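Local coordinates for protein N-isopropylammelide isopropylaminohydrolase (Burkholderia multivorans ATCC 17616, PDB 6NBO) that is a zinc-containing member of the amidohydrolase family, with a TIM-barrel fold and a smaller beta sheet built beside the barrel, at residues 109-112 with 113-117; 137-140 with 141-144; 318-321 with 322-325; 28-32 with 33-37; 70-73 with 74-77. All blocks are in the same frame, centred on the assembly; numbering follows the deposited sequence.

Interaction 1 (109-112 with 113-117)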
loop_
_atom_site.group_PDB
_atom_site.type_symbol
_atom_site.label_atom_id
_atom_site.label_comp_id
_atom_site.label_asym_id
_atom_site.label_seq_id
_atom_site.Cartn_x
_atom_site.Cartn_y
_atom_site.Cartn_z
ATOM N N LEU A 109 -7.193 -13.895 1.326
ATOM C CA LEU A 109 -6.966 -14.192 2.739
ATOM C C LEU A 109 -5.579 -14.782 2.949
ATOM O O LEU A 109 -4.828 -14.328 3.816
ATOM C CB LEU A 109 -8.041 -15.141 3.260
ATOM C CG LEU A 109 -7.955 -15.524 4.742
ATOM C CD1 LEU A 109 -7.901 -14.282 5.635
ATOM C CD2 LEU A 109 -9.140 -16.391 5.107
ATOM N N ALA A 110 -5.210 -15.770 2.133
ATOM C CA ALA A 110 -3.879 -16.364 2.220
ATOM C C ALA A 110 -2.786 -15.314 2.036
ATOM O O ALA A 110 -1.814 -15.275 2.804
ATOM C CB ALA A 110 -3.741 -17.480 1.181
ATOM N N LEU A 111 -2.920 -14.446 1.024
ATOM C CA LEU A 111 -1.876 -13.443 0.802
ATOM C C LEU A 111 -1.841 -12.407 1.923
ATOM O O LEU A 111 -0.759 -12.025 2.383
ATOM C CB LEU A 111 -2.062 -12.757 -0.558
ATOM C CG LEU A 111 -1.073 -11.623 -0.868
ATOM C CD1 LEU A 111 0.383 -12.061 -0.678
ATOM C CD2 LEU A 111 -1.292 -11.040 -2.278
ATOM N N ALA A 112 -3.004 -11.931 2.368
ATOM C CA ALA A 112 -3.016 -10.973 3.475
ATOM C C ALA A 112 -2.435 -11.593 4.741
ATOM O O ALA A 112 -1.743 -10.918 5.513
ATOM C CB ALA A 112 -4.430 -10.463 3.731
ATOM N N ARG A 113 -2.693 -12.883 4.964
ATOM C CA ARG A 113 -2.079 -13.541 6.113
ATOM C C ARG A 113 -0.568 -13.663 5.946
ATOM O O ARG A 113 0.174 -13.552 6.930
ATOM C CB ARG A 113 -2.741 -14.900 6.342
ATOM C CG ARG A 113 -4.026 -14.758 7.154
ATOM C CD ARG A 113 -4.742 -16.069 7.415
ATOM N NE ARG A 113 -5.753 -15.887 8.449
ATOM C CZ ARG A 113 -6.824 -16.650 8.588
ATOM N NH1 ARG A 113 -7.032 -17.658 7.753
ATOM N NH2 ARG A 113 -7.688 -16.404 9.563
ATOM N N ALA A 114 -0.088 -13.874 4.716
ATOM C CA ALA A 114 1.358 -13.879 4.487
ATOM C C ALA A 114 1.955 -12.493 4.716
ATOM O O ALA A 114 3.072 -12.368 5.246
ATOM C CB ALA A 114 1.673 -14.363 3.066
ATOM N N PHE A 115 1.249 -11.445 4.294
ATOM C CA PHE A 115 1.667 -10.087 4.637
ATOM C C PHE A 115 1.822 -9.936 6.152
ATOM O O PHE A 115 2.863 -9.483 6.644
ATOM C CB PHE A 115 0.648 -9.081 4.097
ATOM C CG PHE A 115 0.939 -8.595 2.682
ATOM C CD1 PHE A 115 2.002 -7.735 2.434
ATOM C CD2 PHE A 115 0.129 -8.972 1.619
ATOM C CE1 PHE A 115 2.259 -7.256 1.152
ATOM C CE2 PHE A 115 0.383 -8.495 0.314
ATOM C CZ PHE A 115 1.452 -7.647 0.089
ATOM N N LEU A 116 0.798 -10.338 6.903
ATOM C CA LEU A 116 0.845 -10.240 8.364
ATOM C C LEU A 116 2.034 -11.006 8.938
ATOM O O LEU A 116 2.775 -10.479 9.778
ATOM C CB LEU A 116 -0.462 -10.752 8.966
ATOM C CG LEU A 116 -0.600 -10.605 10.491
ATOM C CD1 LEU A 116 -0.457 -9.124 10.927
ATOM C CD2 LEU A 116 -1.914 -11.181 10.961
ATOM N N ALA A 117 2.253 -12.244 8.481
ATOM C CA ALA A 117 3.359 -13.036 9.015
ATOM C C ALA A 117 4.711 -12.377 8.753
ATOM O O ALA A 117 5.665 -12.575 9.520
ATOM C CB ALA A 117 3.339 -14.448 8.414
#

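Interaction 2 (137-140 with 141-144)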
loop_
_atom_site.group_PDB
_atom_site.type_symbol
_atom_site.label_atom_id
_atom_site.label_comp_id
_atom_site.label_asym_id
_atom_site.label_seq_id
_atom_site.Cartn_x
_atom_site.Cartn_y
_atom_site.Cartn_z
ATOM N N HIS A 137 -15.808 -9.690 -6.691
ATOM C CA HIS A 137 -14.462 -9.591 -6.129
ATOM C C HIS A 137 -14.463 -8.734 -4.871
ATOM O O HIS A 137 -13.783 -9.057 -3.889
ATOM C CB HIS A 137 -13.482 -9.007 -7.151
ATOM C CG HIS A 137 -13.477 -9.716 -8.472
ATOM N ND1 HIS A 137 -13.294 -11.077 -8.593
ATOM C CD2 HIS A 137 -13.624 -9.245 -9.734
ATOM C CE1 HIS A 137 -13.335 -11.414 -9.871
ATOM N NE2 HIS A 137 -13.533 -10.320 -10.584
ATOM N N LEU A 138 -15.200 -7.622 -4.892
ATOM C CA LEU A 138 -15.316 -6.784 -3.703
ATOM C C LEU A 138 -15.842 -7.579 -2.513
ATOM O O LEU A 138 -15.276 -7.519 -1.415
ATOM C CB LEU A 138 -16.228 -5.593 -3.998
ATOM C CG LEU A 138 -16.458 -4.693 -2.788
ATOM C CD1 LEU A 138 -15.118 -4.104 -2.320
ATOM C CD2 LEU A 138 -17.471 -3.591 -3.128
ATOM N N HIS A 139 -16.931 -8.327 -2.708
ATOM C CA HIS A 139 -17.502 -9.095 -1.603
ATOM C C HIS A 139 -16.500 -10.097 -1.035
ATOM O O HIS A 139 -16.448 -10.306 0.182
ATOM C CB HIS A 139 -18.780 -9.815 -2.050
ATOM C CG HIS A 139 -19.954 -8.899 -2.247
ATOM N ND1 HIS A 139 -20.277 -7.898 -1.356
ATOM C CD2 HIS A 139 -20.879 -8.833 -3.235
ATOM C CE1 HIS A 139 -21.343 -7.247 -1.791
ATOM N NE2 HIS A 139 -21.728 -7.796 -2.927
ATOM N N ARG A 140 -15.695 -10.731 -1.897
ATOM C CA ARG A 140 -14.703 -11.685 -1.396
ATOM C C ARG A 140 -13.624 -10.992 -0.569
ATOM O O ARG A 140 -13.214 -11.502 0.481
ATOM C CB ARG A 140 -14.073 -12.461 -2.554
ATOM C CG ARG A 140 -15.064 -13.286 -3.398
ATOM C CD ARG A 140 -15.710 -14.435 -2.621
ATOM N NE ARG A 140 -16.713 -13.992 -1.652
ATOM C CZ ARG A 140 -18.000 -13.796 -1.925
ATOM N NH1 ARG A 140 -18.822 -13.386 -0.963
ATOM N NH2 ARG A 140 -18.467 -14.004 -3.151
ATOM N N VAL A 141 -13.145 -9.835 -1.027
ATOM C CA VAL A 141 -12.141 -9.114 -0.249
ATOM C C VAL A 141 -12.752 -8.545 1.025
ATOM O O VAL A 141 -12.089 -8.511 2.073
ATOM C CB VAL A 141 -11.487 -8.021 -1.117
ATOM C CG1 VAL A 141 -10.497 -7.195 -0.287
ATOM C CG2 VAL A 141 -10.776 -8.673 -2.304
ATOM N N LEU A 142 -14.021 -8.112 0.983
ATOM C CA LEU A 142 -14.676 -7.671 2.218
ATOM C C LEU A 142 -14.768 -8.802 3.237
ATOM O O LEU A 142 -14.616 -8.568 4.444
ATOM C CB LEU A 142 -16.069 -7.107 1.924
ATOM C CG LEU A 142 -16.128 -5.775 1.177
ATOM C CD1 LEU A 142 -17.544 -5.506 0.713
ATOM C CD2 LEU A 142 -15.620 -4.614 2.034
ATOM N N ASP A 143 -15.046 -10.032 2.779
ATOM C CA ASP A 143 -15.015 -11.186 3.678
ATOM C C ASP A 143 -13.641 -11.337 4.309
ATOM O O ASP A 143 -13.515 -11.556 5.521
ATOM C CB ASP A 143 -15.360 -12.481 2.930
ATOM C CG ASP A 143 -16.813 -12.563 2.493
ATOM O OD1 ASP A 143 -17.661 -11.815 3.019
ATOM O OD2 ASP A 143 -17.099 -13.410 1.620
ATOM N N THR A 144 -12.595 -11.273 3.481
ATOM C CA THR A 144 -11.234 -11.375 3.995
ATOM C C THR A 144 -10.956 -10.288 5.025
ATOM O O THR A 144 -10.385 -10.563 6.088
ATOM C CB THR A 144 -10.235 -11.291 2.842
ATOM O OG1 THR A 144 -10.247 -12.522 2.116
ATOM C CG2 THR A 144 -8.824 -11.030 3.367
#

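Interaction 3 (318-321 with 322-325)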
loop_
_atom_site.group_PDB
_atom_site.type_symbol
_atom_site.label_atom_id
_atom_site.label_comp_id
_atom_site.label_asym_id
_atom_site.label_seq_id
_atom_site.Cartn_x
_atom_site.Cartn_y
_atom_site.Cartn_z
ATOM N N MET A 318 7.386 -6.518 2.779
ATOM C CA MET A 318 7.525 -5.123 2.373
ATOM C C MET A 318 8.942 -4.607 2.555
ATOM O O MET A 318 9.291 -3.591 1.944
ATOM C CB MET A 318 6.548 -4.217 3.128
ATOM C CG MET A 318 5.074 -4.421 2.723
ATOM S SD MET A 318 4.818 -4.401 0.937
ATOM C CE MET A 318 5.241 -2.693 0.562
ATOM N N LEU A 319 9.766 -5.269 3.369
ATOM C CA LEU A 319 11.180 -4.902 3.389
ATOM C C LEU A 319 11.812 -5.177 2.033
ATOM O O LEU A 319 12.663 -4.411 1.567
ATOM C CB LEU A 319 11.931 -5.658 4.493
ATOM C CG LEU A 319 11.610 -5.275 5.940
ATOM C CD1 LEU A 319 12.554 -5.986 6.924
ATOM C CD2 LEU A 319 11.678 -3.747 6.105
ATOM N N GLU A 320 11.398 -6.266 1.375
ATOM C CA GLU A 320 11.917 -6.542 0.041
ATOM C C GLU A 320 11.470 -5.478 -0.951
ATOM O O GLU A 320 12.231 -5.099 -1.852
ATOM C CB GLU A 320 11.479 -7.927 -0.430
ATOM C CG GLU A 320 12.073 -8.296 -1.778
ATOM C CD GLU A 320 12.021 -9.783 -2.010
ATOM O OE1 GLU A 320 11.132 -10.234 -2.756
ATOM O OE2 GLU A 320 12.850 -10.500 -1.414
ATOM N N ARG A 321 10.233 -4.993 -0.823
ATOM C CA ARG A 321 9.795 -3.931 -1.726
ATOM C C ARG A 321 10.597 -2.656 -1.493
ATOM O O ARG A 321 10.958 -1.950 -2.448
ATOM C CB ARG A 321 8.296 -3.674 -1.553
ATOM C CG ARG A 321 7.712 -2.659 -2.545
ATOM C CD ARG A 321 8.030 -3.011 -3.987
ATOM N NE ARG A 321 7.807 -4.424 -4.312
ATOM C CZ ARG A 321 7.861 -4.916 -5.548
ATOM N NH1 ARG A 321 8.101 -4.111 -6.574
ATOM N NH2 ARG A 321 7.668 -6.205 -5.763
ATOM N N ALA A 322 10.902 -2.354 -0.234
ATOM C CA ALA A 322 11.763 -1.215 0.062
ATOM C C ALA A 322 13.118 -1.386 -0.596
ATOM O O ALA A 322 13.653 -0.440 -1.193
ATOM C CB ALA A 322 11.928 -1.053 1.574
ATOM N N MET A 323 13.684 -2.593 -0.505
ATOM C CA MET A 323 14.947 -2.870 -1.178
ATOM C C MET A 323 14.838 -2.632 -2.679
ATOM O O MET A 323 15.749 -2.065 -3.292
ATOM C CB MET A 323 15.385 -4.315 -0.914
ATOM C CG MET A 323 16.780 -4.633 -1.454
ATOM S SD MET A 323 17.110 -6.400 -1.471
ATOM C CE MET A 323 16.063 -6.920 -2.838
ATOM N N LEU A 324 13.736 -3.063 -3.297
ATOM C CA LEU A 324 13.630 -2.912 -4.748
ATOM C C LEU A 324 13.450 -1.447 -5.139
ATOM O O LEU A 324 13.983 -0.997 -6.164
ATOM C CB LEU A 324 12.477 -3.755 -5.278
ATOM C CG LEU A 324 12.659 -5.269 -5.182
ATOM C CD1 LEU A 324 11.354 -5.956 -5.560
ATOM C CD2 LEU A 324 13.783 -5.725 -6.108
ATOM N N ILE A 325 12.711 -0.690 -4.331
ATOM C CA ILE A 325 12.597 0.754 -4.556
ATOM C C ILE A 325 13.976 1.410 -4.480
ATOM O O ILE A 325 14.355 2.219 -5.341
ATOM C CB ILE A 325 11.607 1.363 -3.543
ATOM C CG1 ILE A 325 10.179 0.892 -3.859
ATOM C CG2 ILE A 325 11.679 2.892 -3.543
ATOM C CD1 ILE A 325 9.151 1.236 -2.788
#

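Interaction 4 (28-32 with 33-37)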
loop_
_atom_site.group_PDB
_atom_site.type_symbol
_atom_site.label_atom_id
_atom_site.label_comp_id
_atom_site.label_asym_id
_atom_site.label_seq_id
_atom_site.Cartn_x
_atom_site.Cartn_y
_atom_site.Cartn_z
ATOM N N LEU A 28 6.239 -0.665 26.224
ATOM C CA LEU A 28 5.117 -1.181 26.992
ATOM C C LEU A 28 3.840 -1.019 26.179
ATOM O O LEU A 28 3.517 0.084 25.727
ATOM C CB LEU A 28 4.975 -0.450 28.330
ATOM C CG LEU A 28 3.792 -0.899 29.193
ATOM C CD1 LEU A 28 3.935 -2.367 29.605
ATOM C CD2 LEU A 28 3.617 -0.007 30.430
ATOM N N ILE A 29 3.103 -2.113 26.026
ATOM C CA ILE A 29 1.864 -2.138 25.261
ATOM C C ILE A 29 0.734 -2.445 26.221
ATOM O O ILE A 29 0.860 -3.342 27.066
ATOM C CB ILE A 29 1.930 -3.193 24.137
ATOM C CG1 ILE A 29 2.901 -2.731 23.055
ATOM C CG2 ILE A 29 0.539 -3.489 23.582
ATOM C CD1 ILE A 29 3.433 -3.880 22.209
ATOM N N GLU A 30 -0.365 -1.695 26.120
ATOM C CA GLU A 30 -1.570 -2.051 26.853
ATOM C C GLU A 30 -2.772 -1.941 25.927
ATOM O O GLU A 30 -2.910 -0.954 25.202
ATOM C CB GLU A 30 -1.751 -1.163 28.100
ATOM C CG GLU A 30 -0.593 -1.337 29.072
ATOM C CD GLU A 30 -0.764 -0.589 30.364
ATOM O OE1 GLU A 30 -1.705 0.226 30.468
ATOM O OE2 GLU A 30 0.048 -0.837 31.292
ATOM N N GLY A 31 -3.645 -2.946 25.966
ATOM C CA GLY A 31 -4.733 -2.978 24.995
ATOM C C GLY A 31 -4.151 -2.989 23.590
ATOM O O GLY A 31 -3.181 -3.697 23.301
ATOM N N ASP A 32 -4.696 -2.171 22.689
ATOM C CA ASP A 32 -4.172 -2.158 21.326
ATOM C C ASP A 32 -3.240 -0.977 21.055
ATOM O O ASP A 32 -2.981 -0.660 19.888
ATOM C CB ASP A 32 -5.316 -2.183 20.306
ATOM C CG ASP A 32 -6.173 -0.937 20.345
ATOM O OD1 ASP A 32 -6.051 -0.148 21.295
ATOM O OD2 ASP A 32 -6.977 -0.740 19.413
ATOM N N ARG A 33 -2.716 -0.332 22.097
ATOM C CA ARG A 33 -1.904 0.872 21.935
ATOM C C ARG A 33 -0.556 0.728 22.629
ATOM O O ARG A 33 -0.395 -0.022 23.594
ATOM C CB ARG A 33 -2.602 2.108 22.512
ATOM C CG ARG A 33 -3.992 2.340 21.989
ATOM C CD ARG A 33 -3.973 3.227 20.781
ATOM N NE ARG A 33 -5.319 3.432 20.266
ATOM C CZ ARG A 33 -5.722 4.538 19.653
ATOM N NH1 ARG A 33 -4.885 5.551 19.491
ATOM N NH2 ARG A 33 -6.969 4.635 19.216
ATOM N N ILE A 34 0.408 1.502 22.152
ATOM C CA ILE A 34 1.662 1.658 22.871
ATOM C C ILE A 34 1.424 2.586 24.052
ATOM O O ILE A 34 0.899 3.694 23.892
ATOM C CB ILE A 34 2.757 2.192 21.942
ATOM C CG1 ILE A 34 3.008 1.163 20.830
ATOM C CG2 ILE A 34 4.017 2.486 22.731
ATOM C CD1 ILE A 34 4.210 1.436 20.004
ATOM N N ALA A 35 1.775 2.124 25.249
ATOM C CA ALA A 35 1.500 2.897 26.459
ATOM C C ALA A 35 2.688 3.733 26.906
ATOM O O ALA A 35 2.513 4.856 27.394
ATOM C CB ALA A 35 1.090 1.953 27.594
ATOM N N ARG A 36 3.893 3.205 26.739
ATOM C CA ARG A 36 5.093 3.808 27.292
ATOM C C ARG A 36 6.287 3.301 26.499
ATOM O O ARG A 36 6.315 2.136 26.100
ATOM C CB ARG A 36 5.232 3.438 28.776
ATOM C CG ARG A 36 5.626 4.552 29.683
ATOM C CD ARG A 36 5.905 4.030 31.100
ATOM N NE ARG A 36 6.900 4.877 31.744
ATOM C CZ ARG A 36 7.551 4.565 32.857
ATOM N NH1 ARG A 36 7.302 3.417 33.479
ATOM N NH2 ARG A 36 8.445 5.415 33.350
ATOM N N THR A 37 7.259 4.181 26.255
ATOM C CA THR A 37 8.544 3.782 25.690
ATOM C C THR A 37 9.660 4.425 26.497
ATOM O O THR A 37 9.519 5.543 27.001
ATOM C CB THR A 37 8.700 4.203 24.216
ATOM O OG1 THR A 37 8.559 5.627 24.124
ATOM C CG2 THR A 37 7.656 3.528 23.357
#

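Interaction 5 (70-73 with 74-77). With EDO (1,2-ethanediol), chain I.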
loop_
_atom_site.group_PDB
_atom_site.type_symbol
_atom_site.label_atom_id
_atom_site.label_comp_id
_atom_site.label_asym_id
_atom_site.label_seq_id
_atom_site.Cartn_x
_atom_site.Cartn_y
_atom_site.Cartn_z
ATOM N N LYS A 70 -6.597 -10.480 -7.115
ATOM C CA LYS A 70 -6.053 -11.105 -8.320
ATOM C C LYS A 70 -5.047 -12.211 -8.032
ATOM O O LYS A 70 -4.738 -12.997 -8.938
ATOM C CB LYS A 70 -5.326 -10.075 -9.198
ATOM C CG LYS A 70 -6.128 -8.925 -9.803
ATOM C CD LYS A 70 -5.135 -8.013 -10.545
ATOM C CE LYS A 70 -5.736 -6.683 -10.994
ATOM N NZ LYS A 70 -6.670 -6.817 -12.147
ATOM N N THR A 71 -4.497 -12.248 -6.819
ATOM C CA THR A 71 -3.322 -13.063 -6.528
ATOM C C THR A 71 -3.634 -14.546 -6.623
ATOM O O THR A 71 -4.749 -14.991 -6.331
ATOM C CB THR A 71 -2.778 -12.756 -5.126
ATOM O OG1 THR A 71 -1.552 -13.470 -4.928
ATOM C CG2 THR A 71 -3.776 -13.164 -4.041
ATOM N N HIS A 72 -2.628 -15.312 -7.052
ATOM C CA HIS A 72 -2.664 -16.769 -6.985
ATOM C C HIS A 72 -1.859 -17.302 -5.805
ATOM O O HIS A 72 -1.472 -18.479 -5.800
ATOM C CB HIS A 72 -2.164 -17.377 -8.295
ATOM C CG HIS A 72 -3.072 -17.120 -9.458
ATOM N ND1 HIS A 72 -3.208 -18.006 -10.506
ATOM C CD2 HIS A 72 -3.894 -16.079 -9.736
ATOM C CE1 HIS A 72 -4.071 -17.519 -11.381
ATOM N NE2 HIS A 72 -4.500 -16.350 -10.940
ATOM N N TRP A 73 -1.584 -16.453 -4.821
ATOM C CA TRP A 73 -0.893 -16.893 -3.615
ATOM C C TRP A 73 -1.601 -18.103 -3.021
ATOM O O TRP A 73 -2.828 -18.120 -2.906
ATOM C CB TRP A 73 -0.838 -15.759 -2.594
ATOM C CG TRP A 73 0.202 -16.005 -1.537
ATOM C CD1 TRP A 73 0.018 -16.580 -0.307
ATOM C CD2 TRP A 73 1.602 -15.713 -1.639
ATOM N NE1 TRP A 73 1.224 -16.653 0.364
ATOM C CE2 TRP A 73 2.208 -16.126 -0.432
ATOM C CE3 TRP A 73 2.401 -15.136 -2.636
ATOM C CZ2 TRP A 73 3.576 -15.984 -0.196
ATOM C CZ3 TRP A 73 3.763 -14.998 -2.399
ATOM C CH2 TRP A 73 4.332 -15.417 -1.190
ATOM N N GLY A 74 -0.827 -19.135 -2.688
ATOM C CA GLY A 74 -1.395 -20.356 -2.160
ATOM C C GLY A 74 -1.982 -21.295 -3.189
ATOM O O GLY A 74 -2.401 -22.400 -2.825
ATOM N N MET A 75 -2.022 -20.907 -4.450
ATOM C CA MET A 75 -2.519 -21.752 -5.519
ATOM C C MET A 75 -1.359 -22.374 -6.273
ATOM O O MET A 75 -0.207 -21.963 -6.115
ATOM C CB MET A 75 -3.391 -20.929 -6.470
ATOM C CG MET A 75 -4.601 -20.275 -5.815
ATOM S SD MET A 75 -5.454 -19.195 -6.993
ATOM C CE MET A 75 -5.575 -20.251 -8.430
ATOM N N PRO A 76 -1.622 -23.390 -7.099
ATOM C CA PRO A 76 -0.573 -23.905 -7.988
ATOM C C PRO A 76 -0.002 -22.787 -8.850
ATOM O O PRO A 76 -0.665 -21.781 -9.109
ATOM C CB PRO A 76 -1.307 -24.951 -8.836
ATOM C CG PRO A 76 -2.417 -25.417 -7.965
ATOM C CD PRO A 76 -2.846 -24.207 -7.163
ATOM N N TRP A 77 1.247 -22.964 -9.282
ATOM C CA TRP A 77 1.915 -21.949 -10.087
ATOM C C TRP A 77 1.080 -21.607 -11.316
ATOM O O TRP A 77 0.590 -22.496 -12.008
ATOM C CB TRP A 77 3.305 -22.444 -10.519
ATOM C CG TRP A 77 4.023 -21.417 -11.334
ATOM C CD1 TRP A 77 4.234 -21.425 -12.688
ATOM C CD2 TRP A 77 4.575 -20.191 -10.850
ATOM N NE1 TRP A 77 4.904 -20.281 -13.068
ATOM C CE2 TRP A 77 5.124 -19.510 -11.958
ATOM C CE3 TRP A 77 4.671 -19.610 -9.583
ATOM C CZ2 TRP A 77 5.760 -18.280 -11.834
ATOM C CZ3 TRP A 77 5.297 -18.384 -9.462
ATOM C CH2 TRP A 77 5.832 -17.731 -10.583
HETATM C C1 EDO I . 2.962 -19.103 -2.379
HETATM O O1 EDO I . 1.804 -19.362 -3.185
HETATM C C2 EDO I . 2.760 -19.652 -0.974
HETATM O O2 EDO I . 2.327 -21.017 -1.061
HETATM O O HOH W 1 -2.713 -20.492 -10.555
HETATM O O HOH W 2 0.893 -19.270 -7.355
#

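Interaction 1 (109-112 with 113-117)
Leu111 and Phe115, one turn apart on helix 104-117, form the tight side of this contact. The branch carbon Leu111 CG lies 3.6 Å from Phe115 CE2, and Leu111 CD1 reaches the same ring carbon at 3.7 Å, so the isobutyl group rests against the CD2-CE2 side of the phenyl. Both residues are buried. Leu111 also packs on Leu68 and Thr71, and Phe115 on Thr120 and Ile123 of strand 120-128, which suits large apolar side chains. The small residues serve close approach: Ala112 meets Leu148 and Ala114 meets Trp73.

The more open side, where both residues are partly exposed, holds Leu109 and Arg113. With its first torsion (chi1 -83°) turning CG away from the carbonyl carbon and the chain extended from there to NE, the arginine runs back past Leu109. Methyl CD1 of Leu109 sits 3.8 Å above the Arg113 guanidinium plane, nearer its rim than its centre, and Leu109 CD2 comes 3.6 Å from Arg113 NH1. Beneath both pairs run ordinary helical bonds, such as Phe115 N to Leu111 O at 2.8 Å. A methyl offers the guanidinium dispersion but no acceptor, so Leu109 shields part of one face without taking any Arg113 N-H.

Interaction 2 (137-140 with 141-144)
Two bends in the Arg140 chain, chi2 -66° and chi3 73°, fold its guanidinium beside the helix to meet Asp143, whose first torsion swings the carboxylate away from its carbonyl carbon. The two side chains then run side by side, pointing the same way. Arg140 NH1 gives a hydrogen bond to Asp143 OD2 at 3.1 Å, the core of a salt bridge, and Arg140 NE adds a weak one to the same oxygen at 3.3 Å. OD2 lies almost exactly in the guanidinium plane, at its edge, and is met on the syn side, though 31° out of the carboxylate plane. One face of the guanidinium rests on His139 CB. A charged pair suits this side, Asp143 being exposed and Arg140 partly so.

A second pair is apolar: Leu138 CG approaches Leu142 CD1 to 3.8 Å, four residues on. Backbone bonds such as Leu142 N to Leu138 O, 2.8 Å, hold the turns. Leu138, Val141 and Leu142 all press on Ile156 of strand 153-159, and Val141 also meets Val127 of strand 120-128; helix 136-147 is the crossover of that beta-alpha-beta unit of the barrel. Toward helix 104-117, Thr144 OG1 hydrogen-bonds Ser108 OG, and Arg140 packs on Ala104.

Interaction 3 (318-321 with 322-325)
Arg321 and Leu324 make the closest side-chain meeting here. Methyl CD1 of Leu324 sits 3.6 Å above the Arg321 guanidinium plane, over its centre, and is about equally near CZ and NH2. A leucine suits this place because its methyl can rest on the delocalised face without competing for the N-H groups around the rim. The arginine reaches the position by bending: chi1 (-175°) carries CG to the side opposite the backbone N, and the turns at chi2 and chi3 fold the chain forward, toward Leu324. Nearer the backbone, Ile325 CD1 approaches Arg321 CG to 4.2 Å, the two side chains crossing at about a right angle.

The next shell probably helps to orient the guanidinium. Weak hydrogen bonds run from Arg321 NH1 to Thr279 O and from Arg321 NH2 to Asn303 OD1. Asn303 adjoins the zinc ligand Asp304, and the Arg321 side chain lies about 10 Å from a zinc ion. Underneath, the helical bonds are regular: Ile325 N to Arg321 O is 2.9 Å, and Leu324 N to Glu320 O is also 2.9 Å. Glu320, partly exposed, sends OE2 to a salt bridge with Arg382, which Met323 also touches.

Helix 318-328 starts beside Asp317, whose OD1 receives weak hydrogen bonds from Leu319 N and Glu320 N in the first turn. Its opening residues turn inward: Met318 and Leu319 pack on Leu61 of barrel strand 56-66, and Met318 also meets Phe115 of helix 104-117.

Interaction 4 (28-32 with 33-37)
Glu30 and Arg33 form the last antiparallel hydrogen-bonded pair of a beta hairpin, joined by a type II' turn in which Gly31 takes the positive phi (58°) that glycine accepts easily. Glu30 N bonds Arg33 O at 3.0 Å, and Arg33 N returns to Glu30 O at 3.2 Å from above the carbonyl plane. Farther back a classic bulge sets Ala35 and Arg36 against Leu28: Leu28 O takes Ala35 N at 2.7 Å and, weakly, Arg36 N.

Ile29 and Ile34 share one face of the sheet, their CG1 atoms 4.5 Å apart, and beta-branched chains suit a strand. On the other face Leu28 CB meets Arg36 CB at 3.9 Å, while the small Ala35 sets its methyl 4.0 Å from Glu30 CG. Ile29 and Leu28 lean on strand 11-17 as well.

At the turn, Asp32 and Arg33 point the same way. Asp32 OD1 lies in the guanidinium plane at its edge, 3.8 Å from Arg33 NE, a long salt bridge; Arg33 NH1 finds its stronger partner in Gly362 O, and Arg36 NH1 pairs with Asp42. These outside partners tie the hairpin to its surroundings, while its shape rests on backbone bonds and the buried Leu28, Ile29 and Ile34.

Interaction 5 (70-73 with 74-77)
His72 and Met75 are the ends of a type II beta turn, in the loop that follows barrel strand 56-66. Met75 N closes it on His72 O at 2.8 Å, approaching from above the carbonyl plane, and Gly74 takes the third position with the positive phi (80°) that glycine tolerates well.

The methionine crosses obliquely over the imidazole. Met75 CE stands 4.2 Å from the centroid of the His72 ring, 26° off the normal, a CH-pi contact, and Met75 SD lies over the same face at 4.4 Å, a sulfur-aromatic one. The Met75 chain is bent at chi3 (48°), which turns the methyl back over the ring; a flexible thioether fits such a surface. The ring is set by more than the methionine: Lys70 O lies in its plane at the edge, a water that donates to Pro76 O also lies close to His72 ND1, and Tyr96, His102 and Tyr78 meet it with their own rings.

Just before the turn, Thr71 OG1 accepts from Trp73 N at 3.0 Å, an ST turn, and the same oxygen also bonds Val306 O. Trp73 points its indole another way. This partly exposed residue packs on Leu111 of helix 104-117 and on Arg307 and Pro316, and over one face of its ring lies a 1,2-ethanediol, probably from the crystallisation liquor. Its C1 stands 3.6 Å above the Trp73 ring plane, and Gly74 N donates to its O1 at 2.7 Å.

How the interactions relate
From the N terminus the first contact is interaction 4, which closes the hairpin of strands 25-30 and 33-38 in the small sheet, with no touch to the others. Interaction 5 follows as a tight turn after strand 56-66, then interactions 1 and 2 within helices 104-117 and 136-147, and last interaction 3 in helix 318-328. All five are in series; none nests in or crosses another. Interaction 1 is the hub of the barrel group: Leu109 touches Thr144 of interaction 2, Phe115 touches Met318 of interaction 3, and Ala114 and Leu111 pack on Trp73 and Thr71 of interaction 5. Interactions 2 and 3 lie on opposite sides of the chain's centre.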